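Local structure of peroxinectin A (Dictyostelium discoideum, 6ERC) at residues 103-106 with 107-111; 427-430 with 431-434; 491-494 with 495-499; 228-231 with 232-235; 134-137 with 138-142. The protein uses hydrogen peroxide to oxidise phenolic donors as a secreted haem peroxidase, and also has iodide and thiocyanate peroxidase activity. All blocks are in the same frame, centred on the assembly; numbering follows the deposited sequence.

Contact 1: 103-106 with 107-111. With NAG (2-acetamido-2-deoxy-beta-D-glucopyranose), chain D.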
loop_
_atom_site.group_PDB
_atom_site.type_symbol
_atom_site.label_atom_id
_atom_site.label_comp_id
_atom_site.label_asym_id
_atom_site.label_seq_id
_atom_site.Cartn_x
_atom_site.Cartn_y
_atom_site.Cartn_z
ATOM N N TYR A 103 -13.445 20.951 11.609
ATOM C CA TYR A 103 -13.574 20.272 10.327
ATOM C C TYR A 103 -14.771 19.336 10.252
ATOM O O TYR A 103 -15.253 19.067 9.146
ATOM C CB TYR A 103 -12.299 19.474 10.015
ATOM C CG TYR A 103 -11.061 20.336 9.906
ATOM C CD1 TYR A 103 -10.304 20.646 11.030
ATOM C CD2 TYR A 103 -10.657 20.848 8.682
ATOM C CE1 TYR A 103 -9.176 21.438 10.934
ATOM C CE2 TYR A 103 -9.532 21.639 8.578
ATOM C CZ TYR A 103 -8.796 21.931 9.704
ATOM O OH TYR A 103 -7.676 22.721 9.600
ATOM N N PHE A 104 -15.267 18.837 11.389
ATOM C CA PHE A 104 -16.352 17.865 11.366
ATOM C C PHE A 104 -17.442 18.145 12.397
ATOM O O PHE A 104 -18.351 17.318 12.547
ATOM C CB PHE A 104 -15.797 16.451 11.578
ATOM C CG PHE A 104 -14.796 16.031 10.538
ATOM C CD1 PHE A 104 -15.205 15.706 9.255
ATOM C CD2 PHE A 104 -13.447 15.957 10.845
ATOM C CE1 PHE A 104 -14.287 15.317 8.296
ATOM C CE2 PHE A 104 -12.524 15.571 9.888
ATOM C CZ PHE A 104 -12.946 15.249 8.612
ATOM N N ASP A 105 -17.391 19.272 13.109
ATOM C CA ASP A 105 -18.431 19.588 14.081
ATOM C C ASP A 105 -18.334 21.045 14.521
ATOM O O ASP A 105 -18.226 21.327 15.722
ATOM C CB ASP A 105 -18.328 18.661 15.292
ATOM C CG ASP A 105 -19.473 18.850 16.267
ATOM O OD1 ASP A 105 -20.567 19.258 15.825
ATOM O OD2 ASP A 105 -19.274 18.608 17.477
ATOM N N PRO A 106 -18.375 21.999 13.590
ATOM C CA PRO A 106 -18.251 23.406 13.995
ATOM C C PRO A 106 -19.429 23.901 14.814
ATOM O O PRO A 106 -19.261 24.823 15.622
ATOM C CB PRO A 106 -18.138 24.144 12.654
ATOM C CG PRO A 106 -18.829 23.253 11.680
ATOM C CD PRO A 106 -18.555 21.852 12.136
ATOM N N ALA A 107 -20.615 23.321 14.631
ATOM C CA ALA A 107 -21.788 23.706 15.404
ATOM C C ALA A 107 -21.766 23.159 16.823
ATOM O O ALA A 107 -22.712 23.403 17.577
ATOM C CB ALA A 107 -23.063 23.233 14.702
ATOM N N CYS A 108 -20.726 22.416 17.197
ATOM C CA CYS A 108 -20.552 21.947 18.570
ATOM C C CYS A 108 -21.672 20.996 18.991
ATOM O O CYS A 108 -22.159 21.043 20.122
ATOM C CB CYS A 108 -20.452 23.125 19.539
ATOM S SG CYS A 108 -18.958 24.126 19.348
ATOM N N ILE A 109 -22.079 20.118 18.081
ATOM C CA ILE A 109 -22.969 19.011 18.412
ATOM C C ILE A 109 -22.080 17.809 18.715
ATOM O O ILE A 109 -21.449 17.251 17.814
ATOM C CB ILE A 109 -23.952 18.708 17.275
ATOM C CG1 ILE A 109 -24.683 19.984 16.843
ATOM C CG2 ILE A 109 -24.952 17.646 17.721
ATOM C CD1 ILE A 109 -25.537 19.818 15.599
ATOM N N GLY A 110 -22.024 17.410 19.982
ATOM C CA GLY A 110 -21.067 16.405 20.406
ATOM C C GLY A 110 -21.430 14.970 20.081
ATOM O O GLY A 110 -20.966 14.051 20.760
ATOM N N ASN A 111 -22.249 14.752 19.052
ATOM C CA ASN A 111 -22.601 13.405 18.616
ATOM C C ASN A 111 -22.129 13.100 17.198
ATOM O O ASN A 111 -22.522 12.071 16.636
ATOM C CB ASN A 111 -24.114 13.192 18.719
ATOM C CG ASN A 111 -24.898 14.033 17.724
ATOM O OD1 ASN A 111 -24.325 14.721 16.876
ATOM N ND2 ASN A 111 -26.222 13.972 17.817
HETATM C C1 NAG D . -27.195 13.200 18.568
HETATM C C2 NAG D . -27.688 14.299 19.513
HETATM C C3 NAG D . -29.118 14.692 19.165
HETATM C C4 NAG D . -29.301 14.681 17.656
HETATM C C5 NAG D . -29.178 13.251 17.142
HETATM C C6 NAG D . -28.580 13.168 15.756
HETATM C C7 NAG D . -27.166 14.613 21.913
HETATM C C8 NAG D . -26.731 16.007 21.573
HETATM N N2 NAG D . -27.605 13.857 20.898
HETATM O O3 NAG D . -29.393 15.986 19.690
HETATM O O4 NAG D . -30.582 15.195 17.308
HETATM O O5 NAG D . -28.324 12.486 18.009
HETATM O O6 NAG D . -29.562 13.397 14.754
HETATM O O7 NAG D . -27.123 14.185 23.062
#

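Contact 2: 427-430 with 431-434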
loop_
_atom_site.group_PDB
_atom_site.type_symbol
_atom_site.label_atom_id
_atom_site.label_comp_id
_atom_site.label_asym_id
_atom_site.label_seq_id
_atom_site.Cartn_x
_atom_site.Cartn_y
_atom_site.Cartn_z
ATOM N N TYR A 427 -0.187 12.163 24.901
ATOM C CA TYR A 427 -0.057 11.074 25.855
ATOM C C TYR A 427 0.563 11.587 27.146
ATOM O O TYR A 427 1.370 12.521 27.139
ATOM C CB TYR A 427 0.806 9.942 25.289
ATOM C CG TYR A 427 0.379 9.476 23.919
ATOM C CD1 TYR A 427 -0.619 8.525 23.769
ATOM C CD2 TYR A 427 0.977 9.985 22.779
ATOM C CE1 TYR A 427 -1.011 8.095 22.519
ATOM C CE2 TYR A 427 0.594 9.562 21.525
ATOM C CZ TYR A 427 -0.400 8.617 21.400
ATOM O OH TYR A 427 -0.785 8.194 20.151
ATOM N N LYS A 428 0.182 10.963 28.260
ATOM C CA LYS A 428 0.763 11.316 29.548
ATOM C C LYS A 428 2.004 10.498 29.873
ATOM O O LYS A 428 2.806 10.921 30.713
ATOM C CB LYS A 428 -0.277 11.150 30.664
ATOM C CG LYS A 428 -0.694 9.716 30.940
ATOM C CD LYS A 428 -1.937 9.673 31.822
ATOM C CE LYS A 428 -2.295 8.248 32.227
ATOM N NZ LYS A 428 -1.319 7.675 33.198
ATOM N N SER A 429 2.188 9.353 29.220
ATOM C CA SER A 429 3.370 8.526 29.415
ATOM C C SER A 429 3.867 8.028 28.066
ATOM O O SER A 429 3.097 7.909 27.110
ATOM C CB SER A 429 3.076 7.333 30.334
ATOM O OG SER A 429 4.199 6.477 30.430
ATOM N N VAL A 430 5.169 7.738 27.997
ATOM C CA VAL A 430 5.723 7.148 26.781
ATOM C C VAL A 430 5.128 5.767 26.549
ATOM O O VAL A 430 4.881 5.366 25.406
ATOM C CB VAL A 430 7.263 7.095 26.849
ATOM C CG1 VAL A 430 7.847 8.498 26.897
ATOM C CG2 VAL A 430 7.735 6.261 28.037
ATOM N N ASP A 431 4.876 5.024 27.627
ATOM C CA ASP A 431 4.275 3.701 27.512
ATOM C C ASP A 431 2.804 3.750 27.115
ATOM O O ASP A 431 2.179 2.690 27.001
ATOM C CB ASP A 431 4.435 2.947 28.832
ATOM C CG ASP A 431 5.885 2.613 29.139
ATOM O OD1 ASP A 431 6.503 1.862 28.354
ATOM O OD2 ASP A 431 6.411 3.106 30.161
ATOM N N ASP A 432 2.237 4.941 26.917
ATOM C CA ASP A 432 0.889 5.094 26.386
ATOM C C ASP A 432 0.879 5.459 24.909
ATOM O O ASP A 432 -0.199 5.532 24.310
ATOM C CB ASP A 432 0.126 6.168 27.170
ATOM C CG ASP A 432 0.076 5.886 28.654
ATOM O OD1 ASP A 432 0.096 4.697 29.038
ATOM O OD2 ASP A 432 0.011 6.856 29.438
ATOM N N ILE A 433 2.047 5.694 24.309
ATOM C CA ILE A 433 2.106 6.125 22.918
ATOM C C ILE A 433 1.642 4.997 22.009
ATOM O O ILE A 433 2.016 3.831 22.191
ATOM C CB ILE A 433 3.533 6.576 22.557
ATOM C CG1 ILE A 433 3.984 7.717 23.476
ATOM C CG2 ILE A 433 3.593 7.028 21.111
ATOM C CD1 ILE A 433 5.447 8.093 23.327
ATOM N N ASP A 434 0.816 5.338 21.023
ATOM C CA ASP A 434 0.447 4.383 19.986
ATOM C C ASP A 434 1.665 4.046 19.131
ATOM O O ASP A 434 2.408 4.941 18.717
ATOM C CB ASP A 434 -0.668 4.953 19.108
ATOM C CG ASP A 434 -2.043 4.780 19.719
ATOM O OD1 ASP A 434 -2.425 3.625 19.995
ATOM O OD2 ASP A 434 -2.742 5.794 19.923
HETATM O O HOH W 1 3.984 3.114 24.296
#

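Contact 3: 491-494 with 495-499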
loop_
_atom_site.group_PDB
_atom_site.type_symbol
_atom_site.label_atom_id
_atom_site.label_comp_id
_atom_site.label_asym_id
_atom_site.label_seq_id
_atom_site.Cartn_x
_atom_site.Cartn_y
_atom_site.Cartn_z
ATOM N N ALA A 491 12.896 3.005 -14.497
ATOM C CA ALA A 491 13.028 4.126 -15.421
ATOM C C ALA A 491 12.935 3.665 -16.868
ATOM O O ALA A 491 12.340 4.352 -17.708
ATOM C CB ALA A 491 14.351 4.851 -15.182
ATOM N N GLU A 492 13.520 2.508 -17.181
ATOM C CA GLU A 492 13.491 2.010 -18.552
ATOM C C GLU A 492 12.134 1.430 -18.924
ATOM O O GLU A 492 11.738 1.498 -20.093
ATOM C CB GLU A 492 14.591 0.964 -18.753
ATOM C CG GLU A 492 15.990 1.560 -18.856
ATOM C CD GLU A 492 16.137 2.505 -20.038
ATOM O OE1 GLU A 492 15.368 2.362 -21.014
ATOM O OE2 GLU A 492 17.014 3.392 -19.988
ATOM N N VAL A 493 11.407 0.861 -17.962
ATOM C CA VAL A 493 10.038 0.439 -18.235
ATOM C C VAL A 493 9.190 1.641 -18.633
ATOM O O VAL A 493 8.325 1.548 -19.511
ATOM C CB VAL A 493 9.446 -0.291 -17.015
ATOM C CG1 VAL A 493 8.001 -0.683 -17.279
ATOM C CG2 VAL A 493 10.275 -1.521 -16.670
ATOM N N ILE A 494 9.427 2.789 -17.991
ATOM C CA ILE A 494 8.682 4.002 -18.321
ATOM C C ILE A 494 8.929 4.389 -19.772
ATOM O O ILE A 494 7.994 4.684 -20.525
ATOM C CB ILE A 494 9.063 5.142 -17.355
ATOM C CG1 ILE A 494 8.535 4.845 -15.952
ATOM C CG2 ILE A 494 8.510 6.480 -17.836
ATOM C CD1 ILE A 494 9.159 5.694 -14.859
ATOM N N LYS A 495 10.197 4.400 -20.183
ATOM C CA LYS A 495 10.533 4.764 -21.556
ATOM C C LYS A 495 9.915 3.786 -22.548
ATOM O O LYS A 495 9.353 4.192 -23.570
ATOM C CB LYS A 495 12.049 4.806 -21.719
ATOM C CG LYS A 495 12.746 5.826 -20.834
ATOM C CD LYS A 495 14.258 5.647 -20.890
ATOM C CE LYS A 495 14.982 6.622 -19.976
ATOM N NZ LYS A 495 16.457 6.442 -20.047
ATOM N N ARG A 496 10.015 2.487 -22.260
ATOM C CA ARG A 496 9.451 1.475 -23.146
ATOM C C ARG A 496 7.954 1.659 -23.350
ATOM O O ARG A 496 7.425 1.297 -24.408
ATOM C CB ARG A 496 9.726 0.081 -22.582
ATOM C CG ARG A 496 10.987 -0.562 -23.110
ATOM C CD ARG A 496 11.662 -1.461 -22.082
ATOM N NE ARG A 496 10.723 -2.254 -21.291
ATOM C CZ ARG A 496 11.076 -3.307 -20.559
ATOM N NH1 ARG A 496 12.342 -3.706 -20.529
ATOM N NH2 ARG A 496 10.165 -3.970 -19.863
ATOM N N THR A 497 7.255 2.213 -22.361
ATOM C CA THR A 497 5.798 2.204 -22.339
ATOM C C THR A 497 5.184 3.583 -22.539
ATOM O O THR A 497 3.961 3.717 -22.448
ATOM C CB THR A 497 5.305 1.612 -21.021
ATOM O OG1 THR A 497 5.861 2.355 -19.931
ATOM C CG2 THR A 497 5.719 0.155 -20.896
ATOM N N THR A 498 5.988 4.606 -22.814
ATOM C CA THR A 498 5.488 5.967 -22.935
ATOM C C THR A 498 5.902 6.568 -24.269
ATOM O O THR A 498 6.829 6.095 -24.931
ATOM C CB THR A 498 5.997 6.858 -21.795
ATOM O OG1 THR A 498 7.425 6.771 -21.717
ATOM C CG2 THR A 498 5.386 6.428 -20.476
ATOM N N SER A 499 5.199 7.630 -24.648
ATOM C CA SER A 499 5.444 8.348 -25.892
ATOM C C SER A 499 6.034 9.715 -25.571
ATOM O O SER A 499 5.404 10.518 -24.874
ATOM C CB SER A 499 4.150 8.496 -26.691
ATOM O OG SER A 499 4.336 9.346 -27.810
#

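Contact 4: 228-231 with 232-235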
loop_
_atom_site.group_PDB
_atom_site.type_symbol
_atom_site.label_atom_id
_atom_site.label_comp_id
_atom_site.label_asym_id
_atom_site.label_seq_id
_atom_site.Cartn_x
_atom_site.Cartn_y
_atom_site.Cartn_z
ATOM N N LEU A 228 0.536 -2.660 -17.803
ATOM C CA LEU A 228 -0.349 -3.288 -18.774
ATOM C C LEU A 228 0.205 -3.136 -20.186
ATOM O O LEU A 228 0.209 -4.097 -20.966
ATOM C CB LEU A 228 -1.747 -2.682 -18.678
ATOM C CG LEU A 228 -2.580 -3.010 -17.437
ATOM C CD1 LEU A 228 -3.837 -2.157 -17.416
ATOM C CD2 LEU A 228 -2.941 -4.482 -17.384
ATOM N N ARG A 229 0.679 -1.937 -20.530
ATOM C CA ARG A 229 1.329 -1.736 -21.821
ATOM C C ARG A 229 2.534 -2.655 -21.967
ATOM O O ARG A 229 2.700 -3.327 -22.992
ATOM C CB ARG A 229 1.753 -0.276 -21.969
ATOM C CG ARG A 229 0.604 0.704 -22.080
ATOM C CD ARG A 229 1.119 2.130 -22.142
ATOM N NE ARG A 229 0.039 3.102 -22.244
ATOM C CZ ARG A 229 0.219 4.415 -22.310
ATOM N NH1 ARG A 229 1.444 4.923 -22.284
ATOM N NH2 ARG A 229 -0.827 5.225 -22.402
ATOM N N ASP A 230 3.390 -2.692 -20.944
ATOM C CA ASP A 230 4.556 -3.566 -20.980
ATOM C C ASP A 230 4.148 -5.028 -21.094
ATOM O O ASP A 230 4.873 -5.831 -21.690
ATOM C CB ASP A 230 5.408 -3.342 -19.730
ATOM C CG ASP A 230 6.855 -3.752 -19.926
ATOM O OD1 ASP A 230 7.475 -3.289 -20.905
ATOM O OD2 ASP A 230 7.382 -4.516 -19.087
ATOM N N HIS A 231 2.992 -5.391 -20.535
ATOM C CA HIS A 231 2.510 -6.762 -20.657
ATOM C C HIS A 231 2.123 -7.076 -22.097
ATOM O O HIS A 231 2.589 -8.065 -22.675
ATOM C CB HIS A 231 1.320 -6.986 -19.723
ATOM C CG HIS A 231 0.689 -8.335 -19.871
ATOM N ND1 HIS A 231 -0.257 -8.613 -20.833
ATOM C CD2 HIS A 231 0.879 -9.486 -19.185
ATOM C CE1 HIS A 231 -0.628 -9.877 -20.730
ATOM N NE2 HIS A 231 0.046 -10.429 -19.737
ATOM N N ASN A 232 1.263 -6.248 -22.691
ATOM C CA ASN A 232 0.845 -6.485 -24.066
ATOM C C ASN A 232 2.018 -6.385 -25.029
ATOM O O ASN A 232 2.012 -7.031 -26.083
ATOM C CB ASN A 232 -0.254 -5.497 -24.457
ATOM C CG ASN A 232 -1.579 -5.811 -23.794
ATOM O OD1 ASN A 232 -1.743 -6.861 -23.172
ATOM N ND2 ASN A 232 -2.538 -4.908 -23.936
ATOM N N ARG A 233 3.030 -5.588 -24.689
ATOM C CA ARG A 233 4.227 -5.524 -25.517
ATOM C C ARG A 233 4.951 -6.866 -25.524
ATOM O O ARG A 233 5.337 -7.373 -26.583
ATOM C CB ARG A 233 5.144 -4.410 -25.012
ATOM C CG ARG A 233 6.285 -4.061 -25.949
ATOM C CD ARG A 233 7.189 -3.008 -25.337
ATOM N NE ARG A 233 7.795 -3.481 -24.095
ATOM C CZ ARG A 233 8.873 -4.257 -24.034
ATOM N NH1 ARG A 233 9.477 -4.655 -25.146
ATOM N NH2 ARG A 233 9.349 -4.641 -22.858
ATOM N N LEU A 234 5.132 -7.465 -24.344
ATOM C CA LEU A 234 5.793 -8.764 -24.269
ATOM C C LEU A 234 4.950 -9.865 -24.898
ATOM O O LEU A 234 5.499 -10.809 -25.476
ATOM C CB LEU A 234 6.109 -9.112 -22.814
ATOM C CG LEU A 234 7.174 -8.267 -22.114
ATOM C CD1 LEU A 234 7.311 -8.701 -20.669
ATOM C CD2 LEU A 234 8.516 -8.366 -22.812
ATOM N N ALA A 235 3.623 -9.770 -24.796
ATOM C CA ALA A 235 2.767 -10.784 -25.402
ATOM C C ALA A 235 2.933 -10.808 -26.916
ATOM O O ALA A 235 2.965 -11.882 -27.528
ATOM C CB ALA A 235 1.307 -10.532 -25.026
#

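Contact 5: 134-137 with 138-142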
loop_
_atom_site.group_PDB
_atom_site.type_symbol
_atom_site.label_atom_id
_atom_site.label_comp_id
_atom_site.label_asym_id
_atom_site.label_seq_id
_atom_site.Cartn_x
_atom_site.Cartn_y
_atom_site.Cartn_z
ATOM N N ASP A 134 -9.586 -12.792 23.718
ATOM C CA ASP A 134 -10.489 -11.659 23.660
ATOM C C ASP A 134 -11.322 -11.585 24.939
ATOM O O ASP A 134 -11.363 -12.512 25.750
ATOM C CB ASP A 134 -11.400 -11.765 22.438
ATOM C CG ASP A 134 -12.054 -10.446 22.081
ATOM O OD1 ASP A 134 -11.378 -9.605 21.450
ATOM O OD2 ASP A 134 -13.236 -10.247 22.434
ATOM N N GLU A 135 -12.006 -10.457 25.103
ATOM C CA GLU A 135 -12.797 -10.229 26.303
ATOM C C GLU A 135 -14.034 -11.115 26.361
ATOM O O GLU A 135 -14.640 -11.231 27.430
ATOM C CB GLU A 135 -13.172 -8.750 26.378
ATOM C CG GLU A 135 -12.002 -7.839 25.983
ATOM C CD GLU A 135 -12.225 -6.379 26.301
ATOM O OE1 GLU A 135 -13.096 -6.069 27.141
ATOM O OE2 GLU A 135 -11.511 -5.541 25.704
ATOM N N ASP A 136 -14.414 -11.753 25.255
ATOM C CA ASP A 136 -15.488 -12.736 25.258
ATOM C C ASP A 136 -14.978 -14.153 25.482
ATOM O O ASP A 136 -15.766 -15.102 25.407
ATOM C CB ASP A 136 -16.278 -12.666 23.946
ATOM C CG ASP A 136 -15.460 -13.101 22.740
ATOM O OD1 ASP A 136 -15.377 -14.320 22.476
ATOM O OD2 ASP A 136 -14.902 -12.223 22.051
ATOM N N GLY A 137 -13.686 -14.318 25.753
ATOM C CA GLY A 137 -13.133 -15.615 26.080
ATOM C C GLY A 137 -12.605 -16.408 24.907
ATOM O O GLY A 137 -12.271 -17.586 25.082
ATOM N N LYS A 138 -12.513 -15.810 23.723
ATOM C CA LYS A 138 -12.025 -16.496 22.537
ATOM C C LYS A 138 -10.904 -15.682 21.909
ATOM O O LYS A 138 -10.663 -14.532 22.277
ATOM C CB LYS A 138 -13.157 -16.721 21.528
ATOM C CG LYS A 138 -14.332 -17.512 22.090
ATOM C CD LYS A 138 -15.471 -17.629 21.086
ATOM C CE LYS A 138 -16.709 -18.264 21.708
ATOM N NZ LYS A 138 -17.829 -18.383 20.728
ATOM N N CYS A 139 -10.215 -16.289 20.951
ATOM C CA CYS A 139 -9.082 -15.658 20.289
ATOM C C CYS A 139 -9.413 -15.380 18.831
ATOM O O CYS A 139 -9.933 -16.250 18.117
ATOM C CB CYS A 139 -7.830 -16.531 20.397
ATOM S SG CYS A 139 -7.229 -16.712 22.086
ATOM N N TYR A 140 -9.103 -14.160 18.399
ATOM C CA TYR A 140 -9.396 -13.717 17.039
ATOM C C TYR A 140 -8.158 -13.169 16.359
ATOM O O TYR A 140 -7.239 -12.654 17.005
ATOM C CB TYR A 140 -10.480 -12.629 16.995
ATOM C CG TYR A 140 -11.783 -13.084 17.587
ATOM C CD1 TYR A 140 -12.111 -12.748 18.882
ATOM C CD2 TYR A 140 -12.675 -13.871 16.862
ATOM C CE1 TYR A 140 -13.292 -13.159 19.451
ATOM C CE2 TYR A 140 -13.861 -14.292 17.426
ATOM C CZ TYR A 140 -14.169 -13.936 18.717
ATOM O OH TYR A 140 -15.357 -14.358 19.269
ATOM N N GLU A 141 -8.175 -13.269 15.038
ATOM C CA GLU A 141 -7.124 -12.711 14.205
ATOM C C GLU A 141 -7.733 -12.063 12.974
ATOM O O GLU A 141 -8.742 -12.543 12.444
ATOM C CB GLU A 141 -6.120 -13.805 13.797
ATOM C CG GLU A 141 -4.895 -13.301 13.042
ATOM C CD GLU A 141 -4.229 -12.108 13.720
ATOM O OE1 GLU A 141 -4.600 -10.957 13.401
ATOM O OE2 GLU A 141 -3.338 -12.317 14.571
ATOM N N GLN A 142 -7.142 -10.944 12.557
ATOM C CA GLN A 142 -7.653 -10.247 11.390
ATOM C C GLN A 142 -7.323 -11.010 10.110
ATOM O O GLN A 142 -6.342 -11.762 10.031
ATOM C CB GLN A 142 -7.095 -8.820 11.312
ATOM C CG GLN A 142 -7.820 -7.802 12.193
ATOM C CD GLN A 142 -7.496 -7.956 13.669
ATOM O OE1 GLN A 142 -6.353 -8.214 14.042
ATOM N NE2 GLN A 142 -8.505 -7.796 14.514
#

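Contact 1: 103-106 with 107-111
Asp105 and Ile109 meet in a local surface contact, in the loop that joins strand 91-96 to strand 113-124. The backbone reverses here in a type I beta turn from Asp105 to Cys108, with Pro106 and Ala107 at its two middle positions. Cys108 N gives a hydrogen bond to Asp105 O at 3.1 Å.

The side chain of Asp105 adds a second bond one residue further on. Its CG lies anti to its own backbone N (chi1 -174°), and this swings the carboxylate across the mouth of the turn. Ile109 N donates to Asp105 OD1 at 2.8 Å, using the syn lone pair of that oxygen. The bond is bent, with 138° at the hydrogen. Asp105 OD1 also lies 3.7 Å from Ile109 CB, beside the start of the isoleucine side chain.

The motif is thus a beta turn braced by an acidic side chain from its first residue, in a loop of the animal haem peroxidase fold. Asp105 OD2 accepts from Cys100 N, and Cys108 is disulfide-bonded to Cys100.

Past the turn the chain carries a glycan. Asn111 ND2 is joined covalently to C1 of the N-acetylglucosamine at 1.5 Å.

Contact 2: 427-430 with 431-434
Tyr427 lies flat over the backbone of Ile433 in the linker between helix 417-426 and helix 435-441. The linker is built round a short 3-10 turn. The tyrosine leads into it, and Asp434 ends it at the N-cap position of the next helix.

Ile433 CA stands 3.6 Å from the centroid of the Tyr427 ring, 8° off its normal. This is a CH-pi contact over the face. The two side chains cross at about a right angle, with Ile433 CG1 at 3.8 Å from Tyr427 CD2. Ile51 and Ile55 of helix 48-56 also touch the ring.

The phenol hydroxyl meets Asp434 at the ring edge. Tyr427 OH donates to Asp434 OD2 at 3.1 Å, on the anti side of the carboxylate, whose plane is turned 76° from the ring. The same OD2 has a salt bridge to Arg388. Asp434 N adds a weak bond back to Tyr427 OH. A leucine at Tyr427 would probably leave Asp434 without its phenol donor and Ile433 CA without a flat cover.

Ser429 starts the turn. Its OG lies anti to the backbone N (chi1 175°), and from there it accepts from Asp431 N in an ST turn. Asp432 N bonds to Ser429 O, and Ile433 N to Val430 O. A water closes the bend, donating to Val430 O at 2.7 Å and to Ile433 O at 3.0 Å.

Contact 3: 491-494 with 495-499
The C-terminal part of helix 490-497 carries this contact, in which Val493 pairs with Thr497 and Ile494 with Thr498. Earlier in the segment the bonds are ordinary alpha-helical ones: Lys495 N to Ala491 O and Arg496 N to Glu492 O. Near the C-terminal end of the helix, Thr497 N bonds to Ile494 O at 3.2 Å, three residues back, and weakly to Val493 O.

The hydroxyls of the two threonines also bond to carbonyls. In each, OG1 lies between the backbone N and the carbonyl carbon (chi1 56° in Thr497), a position that turns it back along the helix. Thr497 OG1 donates to Val493 O at 2.6 Å, tilted 27° from the carbonyl plane. Thr498 OG1 donates to Ile494 O, but that bond is modelled very short and its length is doubtful.

On the exposed side, Glu492 and Lys495 form a salt bridge. The glutamate is bent at chi2 (-61°) and the lysine is extended. Lys495 NZ reaches Glu492 OE2 at 3.1 Å from above the carboxylate plane. Lys495 CD lies 3.5 Å from Glu492 OE1, with the lysine chain running obliquely past the acid.

The Arg496 chain passes over Glu492 O and is bent at chi2 and chi3, its head well away from the glutamate carboxylate. Its polar end is held by Glu486 O and by a salt bridge to Asp230 of helix 218-241. One face of its guanidinium is covered by Val493, whose CG2 lies 4.0 Å from Arg496 NH2, offset toward the rim.

Contact 4: 228-231 with 232-235
Asp230 and Arg233 form the salt bridge of this stretch. The two side chains lie side by side, one turn apart, pointing the same way. The arginine presents NE and NH2 side-on, and both donate to a single oxygen. Asp230 OD1 is 3.2 Å from Arg233 NE and 3.0 Å from Arg233 NH2. The oxygen lies in the guanidinium plane. Both nitrogens come from the same face of the acid, tilted out of the carboxylate plane. A bend at chi3 (61°) brings the arginine head to the aspartate. Each partner also has a charge outside the helix turn: Asp230 OD2 pairs with Arg496, and Arg233 NH1 with Glu486. Acids and bases alternate in this network, which probably eases the closeness of Arg233 NH2 and Arg496 NE.

A side-chain hydrogen bond links neighbours. His231 ND1 donates to Asn232 OD1 at 3.3 Å, almost straight at 167°. The acceptor lies in the imidazole plane, at the ring edge, while ring and amide planes are 64° apart. The bond is consistent with a proton on ND1. Asn232 OD1 also accepts from Met174 N.

The backbone supplies four bonds of the i to i+4 kind. Asn232 N bonds to Leu228 O, Arg233 N to Arg229 O at 2.8 Å, Leu234 N to Asp230 O, and Ala235 N to His231 O at 2.9 Å. Leu234 and Ala235 rest on helix 247-275.

Regular alpha-helix with an i to i+3 acid-base pair on one flank describes this part of helix 218-241, a long helix of the mainly helical animal haem peroxidase fold.

Contact 5: 134-137 with 138-142
Asp134 opens a tight turn that leads into strand 139-144, and it meets both Lys138 and Tyr140. Its N points at Lys138 O, but that oxygen is crowded in the model and the bond length is doubtful. Gly137 N bonds back to Asp134 O at 2.9 Å, closing a type I beta turn. Asp134 CB meets the edge of the Tyr140 ring, 3.8 Å from Tyr140 CD1, the side chain crossing it at a slant. Its OD1 is taken by Lys37 N, and Lys37 also makes a cation-pi contact with the Tyr140 ring.

Asp136 follows, past Glu135. Its N makes a weak bond to Asp134 OD2. Its CG sits between the backbone N and the carbonyl carbon (chi1 67°), which brings the carboxylate to the hydroxyl end of Tyr140. Tyr140 OH donates to Asp136 OD1 at 3.2 Å on the syn side, 35° out of the carboxylate plane. Asp136 OD2 lies 3.2 Å from Tyr140 CE1, near the ring plane. Lys138 passes at about a right angle, its CG 3.4 Å from Asp136 OD1.

Gly137 ends the turn with a positive phi (91°) that suits glycine, a pattern resembling a type I turn with a G1 beta bulge. A phenylalanine in place of Tyr140 would probably leave Asp136 OD1 without its hydroxyl donor.

Asp134 OD2 and Asp136 OD2 lie 2.6 Å apart, so one acid probably keeps a proton, and the pair would carry less than two negative charges.

Contacts 3 and 4 belong together. Their centres are 12 Å apart, and they join helix 490-497 to helix 218-241. Thr497 O and Arg229 NH1 lie 2.8 Å apart, a probable hydrogen bond, and Thr497 CG2 packs on Asp230. Contact 4 is the most buried, yet rich in charge. Contact 3 is half buried, with an exposed ion pair. Contacts 1, 2 and 5 lie across the chain's centre from that pair, and none touches another. Contacts 1 and 2 lie in connecting loops, while contact 5 joins a turn to a strand. Contact 1 carries sugar at the surface. Contacts 2 and 5 are partly buried and both use a tyrosine hydroxyl on an aspartate.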